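Local coordinates for signal recognition 54 kDa protein (PDB 3DM5) that belongs to the SRP54 family of signal recognition particle proteins, joining a helical bundle, a P-loop GTPase domain and a helical signal-peptide-binding domain, at residues H212-I224 with F235-L249. Sequence-based numbering, arbitrary orientation.
Sequences HPHEVILVIDGTI and FKEATPIGSIIVTKL. With GDP (guanosine-5'-diphosphate), chain J.
With chi1 at 174°, F235 swings its ring trans to the main-chain nitrogen and against L218 CB, which stands over the ring centre, 3.5 Å from the centroid, in a CH-pi contact; L218 CG, likewise trans (173°), takes CD2 onward to F235 CB at 3.6 Å. The example is a beta-alpha-beta crossover of the P-loop NTPase fold, with helix 228-237 linking parallel strands 215-221 and 242-247. T239 CG2 closes the opposite ring face, V216 O lies at the edge, and M204 of helix 198-211 adds to the same core. Seven backbone hydrogen bonds zip the pair from V216 N to G222 N. On the other face of the sheet, I217 CG2 meets I245 CD1 at 3.8 Å, and V219 CG1 crosses T247 CG2 at 3.7 Å, beneath helix 113-125. Where the strands begin, S243 OG donates to the anti lone pair of E215 OE2 (2.8 Å), an oxygen that also forms a salt bridge with K270. Where they end, T247-D250 fits the TKxD motif of this GTPase family: K248 N donates to GDP O6 (3.0 Å), D250 OD2 also bonds to GDP, and the extended K248 chain lies across one guanine face, CG 3.5 Å from GDP C5. K248 NZ bonds to G110 O and makes a long, weak salt bridge to D221 OD2 (3.4 Å), while D221 OD1 accepts from T223 N, closing an Asx turn, and also from T223 OG1.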
loop_
_atom_site.group_PDB
_atom_site.type_symbol
_atom_site.label_atom_id
_atom_site.label_comp_id
_atom_site.label_asym_id
_atom_site.label_seq_id
_atom_site.Cartn_x
_atom_site.Cartn_y
_atom_site.Cartn_z
ATOM N N HIS A 212 45.924 -18.570 -5.713
ATOM C CA HIS A 212 45.559 -19.934 -5.367
ATOM C C HIS A 212 44.669 -19.966 -4.134
ATOM O O HIS A 212 45.000 -20.623 -3.143
ATOM C CB HIS A 212 46.831 -20.747 -5.109
ATOM C CG HIS A 212 46.896 -22.034 -5.874
ATOM N ND1 HIS A 212 47.205 -22.083 -7.217
ATOM C CD2 HIS A 212 46.701 -23.316 -5.481
ATOM C CE1 HIS A 212 47.190 -23.341 -7.620
ATOM N NE2 HIS A 212 46.889 -24.109 -6.589
ATOM N N PRO A 213 43.525 -19.262 -4.184
ATOM C CA PRO A 213 42.709 -19.118 -2.982
ATOM C C PRO A 213 42.057 -20.437 -2.650
ATOM O O PRO A 213 41.890 -21.300 -3.524
ATOM C CB PRO A 213 41.617 -18.129 -3.407
ATOM C CG PRO A 213 41.815 -17.865 -4.870
ATOM C CD PRO A 213 42.782 -18.870 -5.389
ATOM N N HIS A 214 41.677 -20.598 -1.393
ATOM C CA HIS A 214 40.816 -21.713 -1.029
ATOM C C HIS A 214 39.431 -21.597 -1.671
ATOM O O HIS A 214 38.798 -22.600 -1.967
ATOM C CB HIS A 214 40.655 -21.840 0.489
ATOM C CG HIS A 214 39.585 -22.808 0.881
ATOM N ND1 HIS A 214 38.432 -22.426 1.531
ATOM C CD2 HIS A 214 39.469 -24.144 0.671
ATOM C CE1 HIS A 214 37.660 -23.482 1.726
ATOM N NE2 HIS A 214 38.271 -24.536 1.213
ATOM N N GLU A 215 38.966 -20.370 -1.878
ATOM C CA GLU A 215 37.616 -20.153 -2.368
ATOM C C GLU A 215 37.472 -18.815 -3.080
ATOM O O GLU A 215 38.117 -17.832 -2.721
ATOM C CB GLU A 215 36.615 -20.254 -1.215
ATOM C CG GLU A 215 35.199 -20.441 -1.653
ATOM C CD GLU A 215 34.343 -21.133 -0.600
ATOM O OE1 GLU A 215 34.872 -21.996 0.142
ATOM O OE2 GLU A 215 33.136 -20.823 -0.521
ATOM N N VAL A 216 36.625 -18.784 -4.101
ATOM C CA VAL A 216 36.348 -17.534 -4.773
ATOM C C VAL A 216 34.885 -17.185 -4.522
ATOM O O VAL A 216 34.006 -18.004 -4.760
ATOM C CB VAL A 216 36.673 -17.615 -6.262
ATOM C CG1 VAL A 216 36.245 -16.358 -6.978
ATOM C CG2 VAL A 216 38.155 -17.834 -6.435
ATOM N N ILE A 217 34.638 -15.990 -3.993
ATOM C CA ILE A 217 33.295 -15.608 -3.557
ATOM C C ILE A 217 32.822 -14.402 -4.330
ATOM O O ILE A 217 33.417 -13.326 -4.253
ATOM C CB ILE A 217 33.240 -15.257 -2.070
ATOM C CG1 ILE A 217 33.640 -16.445 -1.210
ATOM C CG2 ILE A 217 31.851 -14.846 -1.688
ATOM C CD1 ILE A 217 33.728 -16.106 0.267
ATOM N N LEU A 218 31.762 -14.607 -5.106
ATOM C CA LEU A 218 31.134 -13.548 -5.882
ATOM C C LEU A 218 30.035 -12.903 -5.034
ATOM O O LEU A 218 29.193 -13.591 -4.445
ATOM C CB LEU A 218 30.549 -14.108 -7.177
ATOM C CG LEU A 218 29.726 -13.066 -7.948
ATOM C CD1 LEU A 218 30.611 -11.852 -8.283
ATOM C CD2 LEU A 218 29.055 -13.661 -9.185
ATOM N N VAL A 219 30.077 -11.583 -4.952
ATOM C CA VAL A 219 29.134 -10.805 -4.158
ATOM C C VAL A 219 28.084 -10.211 -5.092
ATOM O O VAL A 219 28.398 -9.420 -5.960
ATOM C CB VAL A 219 29.879 -9.707 -3.388
ATOM C CG1 VAL A 219 28.902 -8.794 -2.678
ATOM C CG2 VAL A 219 30.840 -10.344 -2.397
ATOM N N ILE A 220 26.842 -10.654 -4.950
ATOM C CA ILE A 220 25.755 -10.203 -5.816
ATOM C C ILE A 220 24.771 -9.331 -5.047
ATOM O O ILE A 220 24.315 -9.693 -3.957
ATOM C CB ILE A 220 24.953 -11.386 -6.406
ATOM C CG1 ILE A 220 25.875 -12.384 -7.095
ATOM C CG2 ILE A 220 23.912 -10.895 -7.398
ATOM C CD1 ILE A 220 25.119 -13.473 -7.808
ATOM N N ASP A 221 24.444 -8.190 -5.639
ATOM C CA ASP A 221 23.436 -7.276 -5.119
ATOM C C ASP A 221 22.055 -7.882 -5.350
ATOM O O ASP A 221 21.613 -8.052 -6.482
ATOM C CB ASP A 221 23.599 -5.934 -5.828
ATOM C CG ASP A 221 22.519 -4.937 -5.485
ATOM O OD1 ASP A 221 21.435 -5.348 -5.006
ATOM O OD2 ASP A 221 22.765 -3.733 -5.720
ATOM N N GLY A 222 21.379 -8.226 -4.262
ATOM C CA GLY A 222 20.125 -8.944 -4.358
ATOM C C GLY A 222 18.942 -8.105 -4.812
ATOM O O GLY A 222 17.866 -8.625 -5.015
ATOM N N THR A 223 19.133 -6.807 -4.977
ATOM C CA THR A 223 18.038 -5.972 -5.433
ATOM C C THR A 223 17.880 -6.079 -6.932
ATOM O O THR A 223 16.958 -5.494 -7.497
ATOM C CB THR A 223 18.235 -4.495 -5.069
ATOM O OG1 THR A 223 19.327 -3.968 -5.830
ATOM C CG2 THR A 223 18.489 -4.328 -3.561
ATOM N N ILE A 224 18.781 -6.821 -7.575
ATOM C CA ILE A 224 18.646 -7.103 -9.007
ATOM C C ILE A 224 17.658 -8.233 -9.302
ATOM O O ILE A 224 17.337 -8.502 -10.457
ATOM C CB ILE A 224 20.015 -7.368 -9.691
ATOM C CG1 ILE A 224 20.569 -8.748 -9.343
ATOM C CG2 ILE A 224 20.999 -6.303 -9.304
ATOM C CD1 ILE A 224 21.603 -9.239 -10.358
ATOM N N PHE A 235 29.901 -16.802 -13.594
ATOM C CA PHE A 235 30.884 -16.997 -12.545
ATOM C C PHE A 235 31.123 -18.482 -12.232
ATOM O O PHE A 235 32.257 -18.954 -12.275
ATOM C CB PHE A 235 30.419 -16.247 -11.292
ATOM C CG PHE A 235 31.271 -16.484 -10.074
ATOM C CD1 PHE A 235 32.463 -15.799 -9.898
ATOM C CD2 PHE A 235 30.855 -17.369 -9.091
ATOM C CE1 PHE A 235 33.236 -16.007 -8.767
ATOM C CE2 PHE A 235 31.611 -17.585 -7.968
ATOM C CZ PHE A 235 32.805 -16.910 -7.798
ATOM N N LYS A 236 30.055 -19.207 -11.910
ATOM C CA LYS A 236 30.157 -20.610 -11.524
ATOM C C LYS A 236 30.846 -21.458 -12.591
ATOM O O LYS A 236 31.330 -22.559 -12.312
ATOM C CB LYS A 236 28.769 -21.190 -11.251
ATOM C CG LYS A 236 28.791 -22.616 -10.738
ATOM C CD LYS A 236 27.437 -23.319 -10.894
ATOM C CE LYS A 236 27.607 -24.815 -10.646
ATOM N NZ LYS A 236 26.330 -25.565 -10.525
ATOM N N GLU A 237 30.874 -20.941 -13.814
ATOM C CA GLU A 237 31.485 -21.636 -14.936
ATOM C C GLU A 237 32.960 -21.246 -15.119
ATOM O O GLU A 237 33.708 -21.963 -15.760
ATOM C CB GLU A 237 30.698 -21.360 -16.215
ATOM C CG GLU A 237 29.403 -22.220 -16.366
ATOM C CD GLU A 237 28.458 -21.695 -17.472
ATOM O OE1 GLU A 237 28.672 -20.562 -17.987
ATOM O OE2 GLU A 237 27.493 -22.414 -17.818
ATOM N N ALA A 238 33.370 -20.123 -14.547
ATOM C CA ALA A 238 34.754 -19.650 -14.625
ATOM C C ALA A 238 35.610 -20.064 -13.434
ATOM O O ALA A 238 36.735 -19.612 -13.297
ATOM C CB ALA A 238 34.792 -18.113 -14.786
ATOM N N THR A 239 35.070 -20.910 -12.570
ATOM C CA THR A 239 35.782 -21.308 -11.371
ATOM C C THR A 239 35.185 -22.553 -10.749
ATOM O O THR A 239 33.985 -22.647 -10.537
ATOM C CB THR A 239 35.808 -20.204 -10.310
ATOM O OG1 THR A 239 36.337 -20.747 -9.097
ATOM C CG2 THR A 239 34.406 -19.676 -10.043
ATOM N N PRO A 240 36.033 -23.533 -10.480
ATOM C CA PRO A 240 35.583 -24.781 -9.867
ATOM C C PRO A 240 35.438 -24.606 -8.365
ATOM O O PRO A 240 34.938 -25.517 -7.703
ATOM C CB PRO A 240 36.735 -25.738 -10.171
ATOM C CG PRO A 240 37.954 -24.796 -10.184
ATOM C CD PRO A 240 37.425 -23.623 -10.956
ATOM N N ILE A 241 35.862 -23.463 -7.831
ATOM C CA ILE A 241 35.765 -23.240 -6.385
ATOM C C ILE A 241 34.964 -21.980 -6.000
ATOM O O ILE A 241 35.390 -21.198 -5.119
ATOM C CB ILE A 241 37.171 -23.182 -5.706
ATOM C CG1 ILE A 241 38.131 -22.298 -6.502
ATOM C CG2 ILE A 241 37.765 -24.559 -5.557
ATOM C CD1 ILE A 241 39.305 -21.811 -5.658
ATOM N N GLY A 242 33.815 -21.786 -6.646
ATOM C CA GLY A 242 33.055 -20.566 -6.454
ATOM C C GLY A 242 31.902 -20.703 -5.479
ATOM O O GLY A 242 31.257 -21.745 -5.405
ATOM N N SER A 243 31.659 -19.648 -4.710
ATOM C CA SER A 243 30.428 -19.518 -3.919
ATOM C C SER A 243 29.911 -18.097 -4.006
ATOM O O SER A 243 30.532 -17.233 -4.628
ATOM C CB SER A 243 30.665 -19.869 -2.452
ATOM O OG SER A 243 31.561 -18.943 -1.851
ATOM N N ILE A 244 28.791 -17.835 -3.346
ATOM C CA ILE A 244 28.097 -16.566 -3.534
ATOM C C ILE A 244 27.683 -15.971 -2.204
ATOM O O ILE A 244 27.223 -16.689 -1.308
ATOM C CB ILE A 244 26.797 -16.794 -4.373
ATOM C CG1 ILE A 244 27.072 -17.679 -5.591
ATOM C CG2 ILE A 244 26.140 -15.471 -4.770
ATOM C CD1 ILE A 244 27.723 -16.945 -6.703
ATOM N N ILE A 245 27.856 -14.663 -2.069
ATOM C CA ILE A 245 27.170 -13.930 -1.030
ATOM C C ILE A 245 26.198 -12.976 -1.702
ATOM O O ILE A 245 26.554 -12.268 -2.646
ATOM C CB ILE A 245 28.123 -13.145 -0.131
ATOM C CG1 ILE A 245 28.929 -14.119 0.731
ATOM C CG2 ILE A 245 27.331 -12.166 0.760
ATOM C CD1 ILE A 245 30.151 -13.486 1.405
ATOM N N VAL A 246 24.962 -12.987 -1.234
ATOM C CA VAL A 246 23.930 -12.118 -1.777
ATOM C C VAL A 246 23.666 -10.985 -0.801
ATOM O O VAL A 246 23.350 -11.235 0.372
ATOM C CB VAL A 246 22.645 -12.911 -2.033
ATOM C CG1 VAL A 246 21.563 -12.001 -2.556
ATOM C CG2 VAL A 246 22.939 -14.025 -3.019
ATOM N N THR A 247 23.826 -9.744 -1.254
ATOM C CA THR A 247 23.712 -8.605 -0.339
ATOM C C THR A 247 22.365 -7.893 -0.463
ATOM O O THR A 247 21.602 -8.156 -1.398
ATOM C CB THR A 247 24.789 -7.549 -0.592
ATOM O OG1 THR A 247 24.704 -7.122 -1.955
ATOM C CG2 THR A 247 26.161 -8.098 -0.296
ATOM N N LYS A 248 22.105 -6.986 0.484
ATOM C CA LYS A 248 20.985 -6.068 0.406
ATOM C C LYS A 248 19.657 -6.818 0.332
ATOM O O LYS A 248 18.768 -6.433 -0.435
ATOM C CB LYS A 248 21.144 -5.152 -0.808
ATOM C CG LYS A 248 22.442 -4.394 -0.808
ATOM C CD LYS A 248 22.595 -3.525 -2.046
ATOM C CE LYS A 248 23.873 -2.671 -1.972
ATOM N NZ LYS A 248 24.107 -1.876 -3.234
ATOM N N LEU A 249 19.529 -7.900 1.099
ATOM C CA LEU A 249 18.265 -8.607 1.141
ATOM C C LEU A 249 17.253 -7.843 2.020
ATOM O O LEU A 249 16.029 -7.994 1.888
ATOM C CB LEU A 249 18.449 -10.059 1.613
ATOM C CG LEU A 249 19.075 -11.068 0.633
ATOM C CD1 LEU A 249 18.724 -12.452 1.067
ATOM C CD2 LEU A 249 18.602 -10.865 -0.774
HETATM P PB GDP J . 31.092 -1.576 -3.504
HETATM O O1B GDP J . 29.936 -2.445 -3.865
HETATM O O2B GDP J . 31.429 -0.712 -4.695
HETATM O O3B GDP J . 32.264 -2.436 -3.100
HETATM O O3A GDP J . 30.698 -0.492 -2.376
HETATM P PA GDP J . 30.038 -0.763 -0.937
HETATM O O1A GDP J . 30.125 0.459 -0.071
HETATM O O2A GDP J . 30.652 -1.940 -0.234
HETATM O "O5'" GDP J . 28.494 -0.990 -1.321
HETATM C "C5'" GDP J . 27.807 0.123 -1.880
HETATM C "C4'" GDP J . 26.574 0.483 -1.046
HETATM O "O4'" GDP J . 25.745 -0.655 -0.712
HETATM C "C3'" GDP J . 26.971 1.140 0.265
HETATM O "O3'" GDP J . 26.092 2.261 0.406
HETATM C "C2'" GDP J . 26.704 0.074 1.311
HETATM O "O2'" GDP J . 26.269 0.612 2.539
HETATM C "C1'" GDP J . 25.541 -0.678 0.712
HETATM N N9 GDP J . 25.420 -2.070 1.173
HETATM C C8 GDP J . 26.305 -3.075 1.073
HETATM N N7 GDP J . 25.783 -4.224 1.585
HETATM C C5 GDP J . 24.532 -3.947 2.001
HETATM C C6 GDP J . 23.402 -4.671 2.640
HETATM O O6 GDP J . 23.463 -5.892 2.919
HETATM N N1 GDP J . 22.293 -3.972 2.913
HETATM C C2 GDP J . 22.165 -2.667 2.620
HETATM N N2 GDP J . 21.008 -2.040 2.923
HETATM N N3 GDP J . 23.140 -1.946 2.034
HETATM C C4 GDP J . 24.311 -2.524 1.720
#